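Phosphoribosylformylglycinamidine synthase 2 (Thermus thermophilus, PDB 3VIU) is a synthase of the PurM-like family, built from two repeated pairs of AIR synthase-related domains, and holds adenosine-5'-diphosphate and a magnesium ion. Local coordinates at residues G568-L580 against G585-G597. Numbering follows the deposited sequence.
Sequences GEERGELGASEVL and GKEFGHPPRLDLG
OE1 of Glu-573 is gripped by three groups, which makes this carboxylate a clear example of one side-chain oxygen tying down a neighbouring loop. NH1 of Arg-593 forms a salt bridge to OE1 at 2.9 Å, the backbone N of Arg-593 gives OE1 a nearly straight hydrogen bond of 3.1 Å (N-H...O 165°) from above the carboxylate plane, and a water donates both to OE1 and to the O of Arg-593. The extended Glu-573 chain reaches across to its partner, whereas Arg-593 bends at chi3 (-125°) to bring its guanidinium back, the carboxylate and guanidinium planes 65° apart. Further along, the backbones close up at Gly-575, whose CA lies 3.2 Å from the O of His-590 in a CA-H...O contact. Next to it, the N of Ala-576 donates to the O of Phe-588 at 2.9 Å. CD2 of Leu-580 sits over the centre of the Phe-588 ring, a CH-pi contact 3.9 Å from the centroid, while CD1 of Leu-580 touches CZ of Phe-588 at 3.6 Å. A second water bridges the O atoms of Ser-577 and Lys-586. Ser-577, in turn, closes the type II turn from Leu-574 and caps helix 578-584 by accepting from the N of Leu-580. On the proline side, Tyr-453 packs against Ala-576, Pro-591 and Pro-592. Within the second AIR synthase-related C-terminal domain, the loops before and after the short N-capped helix 578-584 thus lie against each other, on the way from strand 563-567 to helix 596-611.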
ATOM      1  N   GLY A 568      13.434   4.658  24.349  1.00 18.25           N
ATOM      2  CA  GLY A 568      12.493   3.647  24.809  1.00 20.39           C
ATOM      3  C   GLY A 568      13.200   2.650  25.711  1.00 21.65           C
ATOM      4  O   GLY A 568      14.332   2.894  26.132  1.00 22.00           O
ATOM      5  N   GLU A 569      12.558   1.525  26.005  1.00 22.99           N
ATOM      6  CA  GLU A 569      13.177   0.522  26.867  1.00 25.64           C
ATOM      7  C   GLU A 569      13.549  -0.797  26.199  1.00 25.92           C
ATOM      8  O   GLU A 569      13.013  -1.157  25.144  1.00 25.15           O
ATOM      9  CB  GLU A 569      12.303   0.292  28.100  1.00 27.74           C
ATOM     10  CG  GLU A 569      12.584   1.350  29.173  1.00 33.44           C
ATOM     11  CD  GLU A 569      11.472   1.515  30.185  1.00 36.54           C
ATOM     12  OE1 GLU A 569      11.631   2.372  31.079  1.00 36.48           O
ATOM     13  OE2 GLU A 569      10.444   0.802  30.085  1.00 38.89           O
ATOM     14  N   GLU A 570      14.485  -1.504  26.828  1.00 25.02           N
ATOM     15  CA  GLU A 570      15.011  -2.763  26.311  1.00 26.31           C
ATOM     16  C   GLU A 570      14.040  -3.921  26.319  1.00 25.77           C
ATOM     17  O   GLU A 570      14.124  -4.807  25.475  1.00 24.84           O
ATOM     18  CB  GLU A 570      16.258  -3.176  27.099  1.00 27.55           C
ATOM     19  CG  GLU A 570      17.241  -2.050  27.358  1.00 31.52           C
ATOM     20  CD  GLU A 570      18.492  -2.522  28.074  1.00 32.72           C
ATOM     21  OE1 GLU A 570      18.381  -3.415  28.943  1.00 33.37           O
ATOM     22  OE2 GLU A 570      19.582  -1.991  27.777  1.00 32.95           O
ATOM     23  N   ARG A 571      13.129  -3.921  27.284  1.00 27.22           N
ATOM     24  CA  ARG A 571      12.151  -4.991  27.407  1.00 27.23           C
ATOM     25  C   ARG A 571      11.039  -4.952  26.378  1.00 24.98           C
ATOM     26  O   ARG A 571      10.348  -3.947  26.237  1.00 26.02           O
ATOM     27  CB  ARG A 571      11.508  -4.974  28.792  1.00 30.97           C
ATOM     28  CG  ARG A 571      12.034  -6.030  29.737  1.00 38.44           C
ATOM     29  CD  ARG A 571      11.049  -6.274  30.867  1.00 43.64           C
ATOM     30  NE  ARG A 571      11.532  -7.267  31.827  1.00 50.42           N
ATOM     31  CZ  ARG A 571      11.863  -8.518  31.519  1.00 52.22           C
ATOM     32  NH1 ARG A 571      11.771  -8.944  30.267  1.00 53.97           N
ATOM     33  NH2 ARG A 571      12.279  -9.351  32.466  1.00 54.16           N
ATOM     34  N   GLY A 572      10.879  -6.060  25.666  1.00 21.94           N
ATOM     35  CA  GLY A 572       9.815  -6.187  24.689  1.00 20.90           C
ATOM     36  C   GLY A 572       8.897  -7.284  25.208  1.00 19.21           C
ATOM     37  O   GLY A 572       9.189  -7.889  26.239  1.00 20.17           O
ATOM     38  N   GLU A 573       7.788  -7.544  24.524  1.00 18.92           N
ATOM     39  CA  GLU A 573       6.875  -8.599  24.960  1.00 18.50           C
ATOM     40  C   GLU A 573       6.985  -9.776  23.985  1.00 18.00           C
ATOM     41  O   GLU A 573       7.452  -9.615  22.850  1.00 18.61           O
ATOM     42  CB  GLU A 573       5.437  -8.069  25.016  1.00 21.13           C
ATOM     43  CG  GLU A 573       5.302  -6.696  25.674  1.00 25.71           C
ATOM     44  CD  GLU A 573       3.856  -6.197  25.751  1.00 30.06           C
ATOM     45  OE1 GLU A 573       3.656  -4.964  25.849  1.00 31.04           O
ATOM     46  OE2 GLU A 573       2.918  -7.029  25.724  1.00 32.49           O
ATOM     47  N   LEU A 574       6.548 -10.956  24.414  1.00 15.49           N
ATOM     48  CA  LEU A 574       6.646 -12.144  23.574  1.00 15.89           C
ATOM     49  C   LEU A 574       5.377 -12.525  22.816  1.00 15.85           C
ATOM     50  O   LEU A 574       5.437 -13.317  21.877  1.00 16.74           O
ATOM     51  CB  LEU A 574       7.095 -13.335  24.429  1.00 15.85           C
ATOM     52  CG  LEU A 574       8.369 -13.082  25.239  1.00 15.05           C
ATOM     53  CD1 LEU A 574       8.585 -14.196  26.245  1.00 13.09           C
ATOM     54  CD2 LEU A 574       9.544 -12.957  24.289  1.00 12.85           C
ATOM     55  N   GLY A 575       4.236 -11.973  23.227  1.00 14.90           N
ATOM     56  CA  GLY A 575       2.978 -12.288  22.576  1.00 12.49           C
ATOM     57  C   GLY A 575       2.945 -11.992  21.088  1.00 13.04           C
ATOM     58  O   GLY A 575       3.250 -10.883  20.666  1.00 14.11           O
ATOM     59  N   ALA A 576       2.576 -12.990  20.290  1.00 12.14           N
ATOM     60  CA  ALA A 576       2.485 -12.837  18.841  1.00 12.88           C
ATOM     61  C   ALA A 576       3.820 -12.418  18.232  1.00 13.20           C
ATOM     62  O   ALA A 576       3.859 -11.849  17.149  1.00 14.23           O
ATOM     63  CB  ALA A 576       1.413 -11.802  18.500  1.00 10.27           C
ATOM     64  N   SER A 577       4.920 -12.712  18.916  1.00 13.08           N
ATOM     65  CA  SER A 577       6.221 -12.303  18.410  1.00 12.99           C
ATOM     66  C   SER A 577       6.867 -13.324  17.503  1.00 15.52           C
ATOM     67  O   SER A 577       6.396 -14.464  17.371  1.00 14.33           O
ATOM     68  CB  SER A 577       7.173 -12.026  19.562  1.00 14.03           C
ATOM     69  OG  SER A 577       7.547 -13.238  20.197  1.00 11.88           O
ATOM     70  N   GLU A 578       7.965 -12.894  16.882  1.00 15.25           N
ATOM     71  CA  GLU A 578       8.744 -13.746  16.000  1.00 14.98           C
ATOM     72  C   GLU A 578       9.430 -14.826  16.833  1.00 15.27           C
ATOM     73  O   GLU A 578       9.357 -16.005  16.519  1.00 17.07           O
ATOM     74  CB  GLU A 578       9.821 -12.931  15.274  1.00 14.56           C
ATOM     75  CG  GLU A 578       9.347 -12.139  14.080  1.00 18.48           C
ATOM     76  CD  GLU A 578       8.709 -13.021  13.017  1.00 22.49           C
ATOM     77  OE1 GLU A 578       9.130 -14.196  12.873  1.00 21.09           O
ATOM     78  OE2 GLU A 578       7.794 -12.525  12.321  1.00 24.81           O
ATOM     79  N   VAL A 579      10.096 -14.415  17.905  1.00 14.87           N
ATOM     80  CA  VAL A 579      10.807 -15.364  18.736  1.00 14.24           C
ATOM     81  C   VAL A 579       9.874 -16.416  19.317  1.00 14.18           C
ATOM     82  O   VAL A 579      10.280 -17.558  19.515  1.00 13.50           O
ATOM     83  CB  VAL A 579      11.577 -14.659  19.890  1.00 12.55           C
ATOM     84  CG1 VAL A 579      10.612 -14.269  21.012  1.00  7.87           C
ATOM     85  CG2 VAL A 579      12.685 -15.577  20.407  1.00  7.30           C
ATOM     86  N   LEU A 580       8.629 -16.038  19.594  1.00 15.48           N
ATOM     87  CA  LEU A 580       7.673 -17.000  20.142  1.00 16.08           C
ATOM     88  C   LEU A 580       7.401 -18.069  19.091  1.00 16.81           C
ATOM     89  O   LEU A 580       7.437 -19.269  19.380  1.00 18.82           O
ATOM     90  CB  LEU A 580       6.352 -16.320  20.523  1.00 14.47           C
ATOM     91  CG  LEU A 580       5.213 -17.284  20.905  1.00 14.49           C
ATOM     92  CD1 LEU A 580       5.605 -18.112  22.126  1.00 12.26           C
ATOM     93  CD2 LEU A 580       3.951 -16.503  21.193  1.00 14.76           C
ATOM     94  N   GLY A 585       6.617 -22.672  17.536  1.00 16.72           N
ATOM     95  CA  GLY A 585       5.995 -23.009  16.274  1.00 18.12           C
ATOM     96  C   GLY A 585       4.574 -22.481  16.243  1.00 17.58           C
ATOM     97  O   GLY A 585       3.821 -22.762  15.318  1.00 18.40           O
ATOM     98  N   LYS A 586       4.205 -21.696  17.249  1.00 18.17           N
ATOM     99  CA  LYS A 586       2.848 -21.175  17.312  1.00 19.42           C
ATOM    100  C   LYS A 586       2.761 -19.668  17.538  1.00 18.28           C
ATOM    101  O   LYS A 586       3.771 -19.006  17.800  1.00 16.93           O
ATOM    102  CB  LYS A 586       2.080 -21.936  18.400  1.00 22.74           C
ATOM    103  CG  LYS A 586       2.142 -23.461  18.197  1.00 27.75           C
ATOM    104  CD  LYS A 586       1.121 -24.229  19.036  1.00 31.20           C
ATOM    105  CE  LYS A 586       1.496 -24.298  20.504  1.00 32.51           C
ATOM    106  NZ  LYS A 586       0.439 -25.003  21.285  1.00 34.91           N
ATOM    107  N   GLU A 587       1.554 -19.127  17.398  1.00 16.78           N
ATOM    108  CA  GLU A 587       1.333 -17.702  17.606  1.00 17.62           C
ATOM    109  C   GLU A 587       0.134 -17.538  18.520  1.00 17.75           C
ATOM    110  O   GLU A 587      -0.966 -18.001  18.222  1.00 16.87           O
ATOM    111  CB  GLU A 587       1.108 -16.959  16.279  1.00 17.98           C
ATOM    112  CG  GLU A 587      -0.228 -17.204  15.611  1.00 23.53           C
ATOM    113  CD  GLU A 587      -0.477 -16.290  14.409  1.00 24.88           C
ATOM    114  OE1 GLU A 587      -1.597 -16.345  13.861  1.00 26.80           O
ATOM    115  OE2 GLU A 587       0.432 -15.527  14.009  1.00 24.97           O
ATOM    116  N   PHE A 588       0.365 -16.884  19.651  1.00 18.12           N
ATOM    117  CA  PHE A 588      -0.681 -16.678  20.640  1.00 18.56           C
ATOM    118  C   PHE A 588      -0.232 -15.585  21.596  1.00 17.16           C
ATOM    119  O   PHE A 588       0.852 -15.038  21.439  1.00 19.24           O
ATOM    120  CB  PHE A 588      -0.934 -17.994  21.392  1.00 16.04           C
ATOM    121  CG  PHE A 588       0.290 -18.558  22.063  1.00 15.67           C
ATOM    122  CD1 PHE A 588       0.555 -18.285  23.402  1.00 16.23           C
ATOM    123  CD2 PHE A 588       1.178 -19.366  21.357  1.00 15.05           C
ATOM    124  CE1 PHE A 588       1.691 -18.814  24.031  1.00 18.79           C
ATOM    125  CE2 PHE A 588       2.317 -19.900  21.972  1.00 14.66           C
ATOM    126  CZ  PHE A 588       2.574 -19.626  23.309  1.00 16.48           C
ATOM    127  N   GLY A 589      -1.057 -15.270  22.585  1.00 16.57           N
ATOM    128  CA  GLY A 589      -0.694 -14.229  23.527  1.00 16.60           C
ATOM    129  C   GLY A 589      -1.118 -12.861  23.031  1.00 16.28           C
ATOM    130  O   GLY A 589      -1.488 -12.707  21.875  1.00 15.53           O
ATOM    131  N   HIS A 590      -1.068 -11.864  23.907  1.00 17.86           N
ATOM    132  CA  HIS A 590      -1.449 -10.512  23.531  1.00 19.00           C
ATOM    133  C   HIS A 590      -0.326  -9.834  22.749  1.00 18.04           C
ATOM    134  O   HIS A 590       0.841  -9.983  23.085  1.00 17.34           O
ATOM    135  CB  HIS A 590      -1.756  -9.679  24.778  1.00 22.19           C
ATOM    136  CG  HIS A 590      -2.490  -8.403  24.488  1.00 29.04           C
ATOM    137  ND1 HIS A 590      -3.863  -8.340  24.375  1.00 29.74           N
ATOM    138  CD2 HIS A 590      -2.037  -7.146  24.253  1.00 30.05           C
ATOM    139  CE1 HIS A 590      -4.224  -7.102  24.083  1.00 29.25           C
ATOM    140  NE2 HIS A 590      -3.135  -6.359  24.003  1.00 30.92           N
ATOM    141  N   PRO A 591      -0.667  -9.112  21.668  1.00 17.08           N
ATOM    142  CA  PRO A 591       0.351  -8.415  20.872  1.00 16.29           C
ATOM    143  C   PRO A 591       0.915  -7.292  21.747  1.00 16.45           C
ATOM    144  O   PRO A 591       0.298  -6.911  22.729  1.00 17.25           O
ATOM    145  CB  PRO A 591      -0.448  -7.877  19.690  1.00 14.50           C
ATOM    146  CG  PRO A 591      -1.506  -8.894  19.522  1.00 13.63           C
ATOM    147  CD  PRO A 591      -1.944  -9.159  20.941  1.00 14.89           C
ATOM    148  N   PRO A 592       2.083  -6.743  21.400  1.00 17.59           N
ATOM    149  CA  PRO A 592       2.644  -5.670  22.230  1.00 18.19           C
ATOM    150  C   PRO A 592       1.706  -4.476  22.426  1.00 18.99           C
ATOM    151  O   PRO A 592       1.066  -4.012  21.481  1.00 18.00           O
ATOM    152  CB  PRO A 592       3.915  -5.275  21.476  1.00 17.30           C
ATOM    153  CG  PRO A 592       4.306  -6.534  20.787  1.00 19.23           C
ATOM    154  CD  PRO A 592       2.981  -7.059  20.277  1.00 18.51           C
ATOM    155  N   ARG A 593       1.623  -3.977  23.655  1.00 19.86           N
ATOM    156  CA  ARG A 593       0.785  -2.814  23.915  1.00 20.68           C
ATOM    157  C   ARG A 593       1.364  -1.654  23.108  1.00 19.15           C
ATOM    158  O   ARG A 593       2.563  -1.609  22.836  1.00 17.47           O
ATOM    159  CB  ARG A 593       0.798  -2.431  25.397  1.00 23.95           C
ATOM    160  CG  ARG A 593       0.104  -3.385  26.347  1.00 28.87           C
ATOM    161  CD  ARG A 593      -0.101  -2.686  27.688  1.00 35.86           C
ATOM    162  NE  ARG A 593       0.453  -3.417  28.830  1.00 42.45           N
ATOM    163  CZ  ARG A 593       1.743  -3.717  28.992  1.00 45.98           C
ATOM    164  NH1 ARG A 593       2.646  -3.358  28.082  1.00 45.22           N
ATOM    165  NH2 ARG A 593       2.134  -4.371  30.081  1.00 46.11           N
ATOM    166  N   LEU A 594       0.508  -0.715  22.734  1.00 18.12           N
ATOM    167  CA  LEU A 594       0.934   0.436  21.962  1.00 16.80           C
ATOM    168  C   LEU A 594       0.393   1.718  22.589  1.00 17.09           C
ATOM    169  O   LEU A 594      -0.820   1.946  22.630  1.00 17.21           O
ATOM    170  CB  LEU A 594       0.447   0.293  20.520  1.00 15.15           C
ATOM    171  CG  LEU A 594       0.612   1.455  19.538  1.00 18.26           C
ATOM    172  CD1 LEU A 594       2.052   1.966  19.520  1.00 18.03           C
ATOM    173  CD2 LEU A 594       0.202   0.970  18.152  1.00 17.30           C
ATOM    174  N   ASP A 595       1.313   2.534  23.091  1.00 15.54           N
ATOM    175  CA  ASP A 595       1.001   3.814  23.716  1.00 15.18           C
ATOM    176  C   ASP A 595       1.178   4.826  22.594  1.00 14.03           C
ATOM    177  O   ASP A 595       2.300   5.188  22.237  1.00 13.82           O
ATOM    178  CB  ASP A 595       2.002   4.103  24.848  1.00 17.52           C
ATOM    179  CG  ASP A 595       1.770   5.451  25.529  1.00 20.01           C
ATOM    180  OD1 ASP A 595       1.347   6.410  24.850  1.00 18.52           O
ATOM    181  OD2 ASP A 595       2.036   5.552  26.750  1.00 22.00           O
ATOM    182  N   LEU A 596       0.068   5.273  22.034  1.00 13.17           N
ATOM    183  CA  LEU A 596       0.109   6.226  20.948  1.00 12.95           C
ATOM    184  C   LEU A 596       0.739   7.548  21.351  1.00 14.21           C
ATOM    185  O   LEU A 596       1.350   8.219  20.524  1.00 15.12           O
ATOM    186  CB  LEU A 596      -1.297   6.422  20.391  1.00 11.95           C
ATOM    187  CG  LEU A 596      -1.705   5.179  19.588  1.00 12.37           C
ATOM    188  CD1 LEU A 596      -3.203   5.134  19.385  1.00 11.06           C
ATOM    189  CD2 LEU A 596      -0.954   5.187  18.247  1.00 11.02           C
ATOM    190  N   GLY A 597       0.615   7.916  22.623  1.00 14.26           N
ATOM    191  CA  GLY A 597       1.208   9.160  23.079  1.00 12.91           C
ATOM    192  C   GLY A 597       2.718   9.061  23.034  1.00 14.03           C
ATOM    193  O   GLY A 597       3.406   9.987  22.589  1.00 15.07           O
TER
HETATM  194  O   HOH W   1       4.644  -2.641  24.230  1.00 24.51           O
HETATM  195  O   HOH W   2       4.086 -15.793  17.665  1.00 15.57           O